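Side-chain contacts in saframycin Mx1 synthetase B (Legionella pneumophila subsp. pneumophila, PDB 3KXW), which belongs to the ANL clan of AMP-binding enzymes and is modelled with 5'-o-[(s)-(dodecanoyloxy)(hydroxy)phosphoryl]adenosine in its ligand pocket: residues D15-R20 / C85-C90; L46-K51 / N154-W159. All blocks are in the same frame, centred on the assembly; numbering follows the deposited sequence.

In the fold
Both contacts involve helix 43-59, one directly and one as a neighbour, and their centres lie about 10 Å apart on the same side of the chain's centre. Interaction 1 is the more buried: it sets the end of helix 76-87 against helix 13-23 through hydrocarbon of Val17 and Arg18 packed against a tyrosine hydroxyl. Interaction 2 is only partly buried and lays the loop between strands 143-147 and 169-174 on helix 43-59, with a lysine chain against an indole and a water between polar groups. Asp47 and Trp159 of interaction 2 both bond to Tyr87 of interaction 1, so the two contacts form one continuous patch within the AMP-binding family region.

Interaction 1: D15-R20 / C85-C90; sequences DVVRLR and CLYAGC
Tyr87 brings its hydroxyl end against two successive residues of helix 13-23, Val17 and Arg18. CG1 of Val17 comes to 3.2 Å from Tyr87 OH, lying at the edge of the ring and close to its plane. This methyl is anti to the valine's backbone N, and the branch carbon follows it in, with Val17 CB 3.5 Å from Tyr87 OH. The two side chains cross at about a right angle, and the valine meets the phenol at its hydroxyl end, with a looser apolar touch of 4.3 Å from Val17 CG1 to Tyr87 CZ.

Arg18 contributes hydrocarbon, not charge. Its CG sits obliquely to the ring, 3.7 Å from Tyr87 OH and 4.0 Å from Tyr87 CE2. Beyond this methylene the chain bends at chi3 (56°), and the guanidinium turns back along its own helix to Asp15. There Arg18 NH1 forms a salt bridge with Asp15 OD1 at 3.0 Å; the hydrogen bond within it is bent, with an angle of 139° at the hydrogen, and reaches the oxygen from above the carboxylate plane, 51° out of it.

Further out, Tyr87 lies in the last turn of helix 76-87, and a Schellman motif with Gly89 at positive phi follows. Ala50 and Ala54 of helix 43-59 pack against the tyrosine, and the ring of Trp159 meets its own. The phenol oxygen is hydrogen-bonded to Asp47 of helix 43-59. With that bond made, the hydroxyl can lie close to aliphatic carbons without being left buried and unsatisfied, and the contact joins three helices through one tyrosine: by van der Waals packing to helix 13-23, and by a polar bond to helix 43-59.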
loop_
_atom_site.group_PDB
_atom_site.type_symbol
_atom_site.label_atom_id
_atom_site.label_comp_id
_atom_site.label_asym_id
_atom_site.label_seq_id
_atom_site.Cartn_x
_atom_site.Cartn_y
_atom_site.Cartn_z
ATOM N N ASP A 15 -6.964 -3.336 24.414
ATOM C CA ASP A 15 -7.744 -2.692 25.475
ATOM C C ASP A 15 -8.595 -1.548 24.965
ATOM O O ASP A 15 -9.668 -1.265 25.517
ATOM C CB ASP A 15 -6.847 -2.261 26.636
ATOM C CG ASP A 15 -6.375 -3.444 27.451
ATOM O OD1 ASP A 15 -7.081 -4.488 27.441
ATOM O OD2 ASP A 15 -5.316 -3.329 28.094
ATOM N N VAL A 16 -8.133 -0.887 23.905
ATOM C CA VAL A 16 -8.956 0.136 23.278
ATOM C C VAL A 16 -10.245 -0.486 22.741
ATOM O O VAL A 16 -11.344 0.053 22.951
ATOM C CB VAL A 16 -8.226 0.871 22.139
ATOM C CG1 VAL A 16 -9.211 1.812 21.411
ATOM C CG2 VAL A 16 -7.035 1.648 22.695
ATOM N N VAL A 17 -10.121 -1.607 22.026
ATOM C CA VAL A 17 -11.303 -2.264 21.467
ATOM C C VAL A 17 -12.221 -2.772 22.586
ATOM O O VAL A 17 -13.437 -2.597 22.521
ATOM C CB VAL A 17 -10.937 -3.428 20.516
ATOM C CG1 VAL A 17 -12.192 -4.175 20.075
ATOM C CG2 VAL A 17 -10.190 -2.887 19.302
ATOM N N ARG A 18 -11.632 -3.397 23.598
ATOM C CA ARG A 18 -12.412 -3.888 24.747
ATOM C C ARG A 18 -13.236 -2.771 25.387
ATOM O O ARG A 18 -14.405 -2.970 25.709
ATOM C CB ARG A 18 -11.515 -4.524 25.820
ATOM C CG ARG A 18 -10.991 -5.932 25.462
ATOM C CD ARG A 18 -10.133 -6.555 26.587
ATOM N NE ARG A 18 -10.839 -6.634 27.885
ATOM C CZ ARG A 18 -10.585 -5.854 28.939
ATOM N NH1 ARG A 18 -9.639 -4.916 28.882
ATOM N NH2 ARG A 18 -11.271 -6.009 30.076
ATOM N N LEU A 19 -12.611 -1.614 25.586
ATOM C CA LEU A 19 -13.260 -0.492 26.257
ATOM C C LEU A 19 -14.338 0.142 25.385
ATOM O O LEU A 19 -15.428 0.459 25.856
ATOM C CB LEU A 19 -12.235 0.550 26.687
ATOM C CG LEU A 19 -12.785 1.652 27.595
ATOM C CD1 LEU A 19 -13.381 1.051 28.861
ATOM C CD2 LEU A 19 -11.676 2.657 27.959
ATOM N N ARG A 20 -14.037 0.329 24.109
ATOM C CA ARG A 20 -15.061 0.807 23.191
ATOM C C ARG A 20 -16.287 -0.103 23.164
ATOM O O ARG A 20 -17.408 0.384 23.059
ATOM C CB ARG A 20 -14.500 0.982 21.788
ATOM C CG ARG A 20 -13.579 2.200 21.700
ATOM C CD ARG A 20 -13.365 2.693 20.281
ATOM N NE ARG A 20 -12.466 3.842 20.258
ATOM C CZ ARG A 20 -12.795 5.097 20.545
ATOM N NH1 ARG A 20 -14.038 5.434 20.902
ATOM N NH2 ARG A 20 -11.861 6.035 20.479
ATOM N N CYS A 85 -5.634 -12.402 16.867
ATOM C CA CYS A 85 -4.208 -12.647 17.130
ATOM C C CYS A 85 -3.697 -11.738 18.229
ATOM O O CYS A 85 -3.014 -12.181 19.148
ATOM C CB CYS A 85 -3.339 -12.437 15.885
ATOM S SG CYS A 85 -3.545 -13.677 14.632
ATOM N N LEU A 86 -4.002 -10.450 18.130
ATOM C CA LEU A 86 -3.518 -9.518 19.129
ATOM C C LEU A 86 -4.045 -9.849 20.533
ATOM O O LEU A 86 -3.307 -9.755 21.514
ATOM C CB LEU A 86 -3.872 -8.059 18.776
ATOM C CG LEU A 86 -3.338 -7.478 17.461
ATOM C CD1 LEU A 86 -3.348 -5.956 17.461
ATOM C CD2 LEU A 86 -1.983 -8.024 17.109
ATOM N N TYR A 87 -5.328 -10.192 20.627
ATOM C CA TYR A 87 -5.914 -10.561 21.912
ATOM C C TYR A 87 -5.238 -11.777 22.530
ATOM O O TYR A 87 -5.276 -11.937 23.737
ATOM C CB TYR A 87 -7.389 -10.889 21.773
ATOM C CG TYR A 87 -8.361 -9.721 21.793
ATOM C CD1 TYR A 87 -8.240 -8.644 20.922
ATOM C CD2 TYR A 87 -9.457 -9.743 22.651
ATOM C CE1 TYR A 87 -9.187 -7.602 20.926
ATOM C CE2 TYR A 87 -10.395 -8.704 22.673
ATOM C CZ TYR A 87 -10.260 -7.646 21.802
ATOM O OH TYR A 87 -11.227 -6.648 21.844
ATOM N N ALA A 88 -4.665 -12.644 21.706
ATOM C CA ALA A 88 -3.933 -13.806 22.215
ATOM C C ALA A 88 -2.461 -13.503 22.508
ATOM O O ALA A 88 -1.721 -14.380 22.954
ATOM C CB ALA A 88 -4.046 -14.965 21.237
ATOM N N GLY A 89 -2.032 -12.272 22.259
ATOM C CA GLY A 89 -0.632 -11.910 22.393
ATOM C C GLY A 89 0.246 -12.516 21.309
ATOM O O GLY A 89 1.472 -12.536 21.430
ATOM N N CYS A 90 -0.381 -13.010 20.247
ATOM C CA CYS A 90 0.353 -13.588 19.130
ATOM C C CYS A 90 0.698 -12.508 18.106
ATOM O O CYS A 90 0.050 -11.463 18.055
ATOM C CB CYS A 90 -0.465 -14.713 18.473
ATOM S SG CYS A 90 -0.751 -16.140 19.598
#

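Interaction 2: L46-K51 / N154-W159; sequences LDQHAK and NRSSSW
Lys51 runs its aliphatic chain past Ser156 and then across the six-membered ring of the Trp159 indole at a slant. Its CB points at the loop and lies 3.7 Å from Ser156 O. With chi1 at -69°, CG is anti to the carbonyl carbon and comes within 3.8 Å of Trp159 CE3, in a position oblique to the ring. The chain stays extended beyond CG, which carries CE to 3.9 Å from both Trp159 CE3 and Trp159 CZ3. At the tip the lysine leaves the loop: NZ bonds to Asp47 OD2, one turn earlier in helix 43-59, at 2.8 Å. This salt bridge uses the syn side of the carboxylate, 23° out of its plane. From the loop, Trp159 CB also rests against Lys51 O, while the indole NE1 is hydrogen-bonded to Tyr87 O of helix 76-87.

A polar cluster adjoins this packing. Ser156 OG lies 2.8 Å from Gln48 O, with Leu153 O as another possible acceptor for its proton. A bend at chi2 (-52°) folds the Gln48 amide toward the serine, bringing NE2 to 3.1 Å from Ser156 CB. NE2 donates to a water at 2.7 Å, which in turn donates to Ser156 OG.

Segment 154-159 thus meets helix 43-59 in two ways. Ser156, in the 3-10 part, lies beside the Gln48 carbonyl, which may take its proton, and shares a water with the amide; Trp159, just after it, meets methylenes. The bond to Asp47 holds the ammonium away from the loop. Tyr87 OH binds Asp47 OD1, and both partners probably share the carboxylate's charge.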
loop_
_atom_site.group_PDB
_atom_site.type_symbol
_atom_site.label_atom_id
_atom_site.label_comp_id
_atom_site.label_asym_id
_atom_site.label_seq_id
_atom_site.Cartn_x
_atom_site.Cartn_y
_atom_site.Cartn_z
ATOM N N LEU A 46 -17.053 -7.072 17.075
ATOM C CA LEU A 46 -15.623 -7.169 16.834
ATOM C C LEU A 46 -14.892 -7.738 18.061
ATOM O O LEU A 46 -14.087 -8.666 17.963
ATOM C CB LEU A 46 -15.090 -5.783 16.462
ATOM C CG LEU A 46 -13.602 -5.634 16.186
ATOM C CD1 LEU A 46 -13.163 -6.550 15.051
ATOM C CD2 LEU A 46 -13.232 -4.162 15.907
ATOM N N ASP A 47 -15.169 -7.174 19.226
ATOM C CA ASP A 47 -14.604 -7.678 20.481
ATOM C C ASP A 47 -14.969 -9.165 20.736
ATOM O O ASP A 47 -14.102 -9.979 21.119
ATOM C CB ASP A 47 -15.118 -6.783 21.617
ATOM C CG ASP A 47 -14.609 -7.187 22.985
ATOM O OD1 ASP A 47 -13.386 -7.266 23.183
ATOM O OD2 ASP A 47 -15.460 -7.374 23.874
ATOM N N GLN A 48 -16.230 -9.538 20.527
ATOM C CA GLN A 48 -16.622 -10.937 20.748
ATOM C C GLN A 48 -15.915 -11.904 19.774
ATOM O O GLN A 48 -15.419 -12.959 20.190
ATOM C CB GLN A 48 -18.155 -11.139 20.711
ATOM C CG GLN A 48 -18.912 -10.579 21.946
ATOM C CD GLN A 48 -18.341 -11.068 23.269
ATOM O OE1 GLN A 48 -17.840 -10.279 24.070
ATOM N NE2 GLN A 48 -18.441 -12.361 23.520
ATOM N N HIS A 49 -15.878 -11.557 18.484
ATOM C CA HIS A 49 -15.146 -12.380 17.510
ATOM C C HIS A 49 -13.663 -12.507 17.847
ATOM O O HIS A 49 -13.110 -13.598 17.826
ATOM C CB HIS A 49 -15.330 -11.859 16.072
ATOM C CG HIS A 49 -16.657 -12.217 15.482
ATOM N ND1 HIS A 49 -16.950 -13.486 15.033
ATOM C CD2 HIS A 49 -17.780 -11.484 15.294
ATOM C CE1 HIS A 49 -18.193 -13.520 14.584
ATOM N NE2 HIS A 49 -18.723 -12.320 14.738
ATOM N N ALA A 50 -13.025 -11.385 18.178
ATOM C CA ALA A 50 -11.620 -11.387 18.580
ATOM C C ALA A 50 -11.354 -12.300 19.771
ATOM O O ALA A 50 -10.373 -13.067 19.787
ATOM C CB ALA A 50 -11.128 -9.950 18.854
ATOM N N LYS A 51 -12.225 -12.230 20.776
ATOM C CA LYS A 51 -12.102 -13.115 21.937
ATOM C C LYS A 51 -12.263 -14.581 21.570
ATOM O O LYS A 51 -11.485 -15.425 22.038
ATOM C CB LYS A 51 -13.115 -12.731 23.025
ATOM C CG LYS A 51 -12.792 -11.393 23.676
ATOM C CD LYS A 51 -13.998 -10.794 24.400
ATOM C CE LYS A 51 -13.548 -9.898 25.539
ATOM N NZ LYS A 51 -14.632 -8.991 25.971
ATOM N N ASN A 154 -19.512 -19.017 21.116
ATOM C CA ASN A 154 -19.548 -19.619 22.449
ATOM C C ASN A 154 -18.147 -19.849 23.039
ATOM O O ASN A 154 -18.018 -20.277 24.183
ATOM C CB ASN A 154 -20.380 -20.919 22.472
ATOM C CG ASN A 154 -19.764 -22.026 21.638
ATOM O OD1 ASN A 154 -18.567 -21.994 21.335
ATOM N ND2 ASN A 154 -20.587 -23.016 21.244
ATOM N N ARG A 155 -17.099 -19.564 22.269
ATOM C CA ARG A 155 -15.743 -19.621 22.829
ATOM C C ARG A 155 -15.280 -18.297 23.437
ATOM O O ARG A 155 -14.308 -18.286 24.191
ATOM C CB ARG A 155 -14.719 -20.092 21.779
ATOM C CG ARG A 155 -15.167 -21.296 20.978
ATOM C CD ARG A 155 -14.672 -22.646 21.511
ATOM N NE ARG A 155 -14.043 -22.648 22.839
ATOM C CZ ARG A 155 -14.651 -22.954 23.990
ATOM N NH1 ARG A 155 -15.950 -23.268 24.032
ATOM N NH2 ARG A 155 -13.954 -22.940 25.118
ATOM N N SER A 156 -15.964 -17.190 23.111
ATOM C CA SER A 156 -15.510 -15.868 23.555
ATOM C C SER A 156 -15.185 -15.833 25.055
ATOM O O SER A 156 -14.148 -15.304 25.458
ATOM C CB SER A 156 -16.528 -14.767 23.216
ATOM O OG SER A 156 -16.850 -14.748 21.825
ATOM N N SER A 157 -16.070 -16.390 25.877
ATOM C CA SER A 157 -15.912 -16.254 27.326
ATOM C C SER A 157 -14.759 -17.114 27.824
ATOM O O SER A 157 -14.357 -17.005 28.977
ATOM C CB SER A 157 -17.208 -16.618 28.079
ATOM O OG SER A 157 -17.472 -18.009 27.997
ATOM N N SER A 158 -14.223 -17.968 26.958
ATOM C CA SER A 158 -13.089 -18.781 27.355
ATOM C C SER A 158 -11.741 -18.062 27.201
ATOM O O SER A 158 -10.702 -18.590 27.605
ATOM C CB SER A 158 -13.078 -20.108 26.605
ATOM O OG SER A 158 -14.071 -20.986 27.127
ATOM N N TRP A 159 -11.750 -16.858 26.634
ATOM C CA TRP A 159 -10.485 -16.173 26.361
ATOM C C TRP A 159 -9.734 -15.843 27.660
ATOM O O TRP A 159 -10.338 -15.391 28.624
ATOM C CB TRP A 159 -10.726 -14.907 25.535
ATOM C CG TRP A 159 -9.536 -13.982 25.427
ATOM C CD1 TRP A 159 -8.328 -14.256 24.836
ATOM C CD2 TRP A 159 -9.454 -12.632 25.896
ATOM N NE1 TRP A 159 -7.502 -13.160 24.917
ATOM C CE2 TRP A 159 -8.172 -12.147 25.558
ATOM C CE3 TRP A 159 -10.337 -11.782 26.576
ATOM C CZ2 TRP A 159 -7.753 -10.859 25.884
ATOM C CZ3 TRP A 159 -9.916 -10.491 26.889
ATOM C CH2 TRP A 159 -8.634 -10.048 26.546
HETATM O O HOH W 1 -19.779 -14.243 22.190
#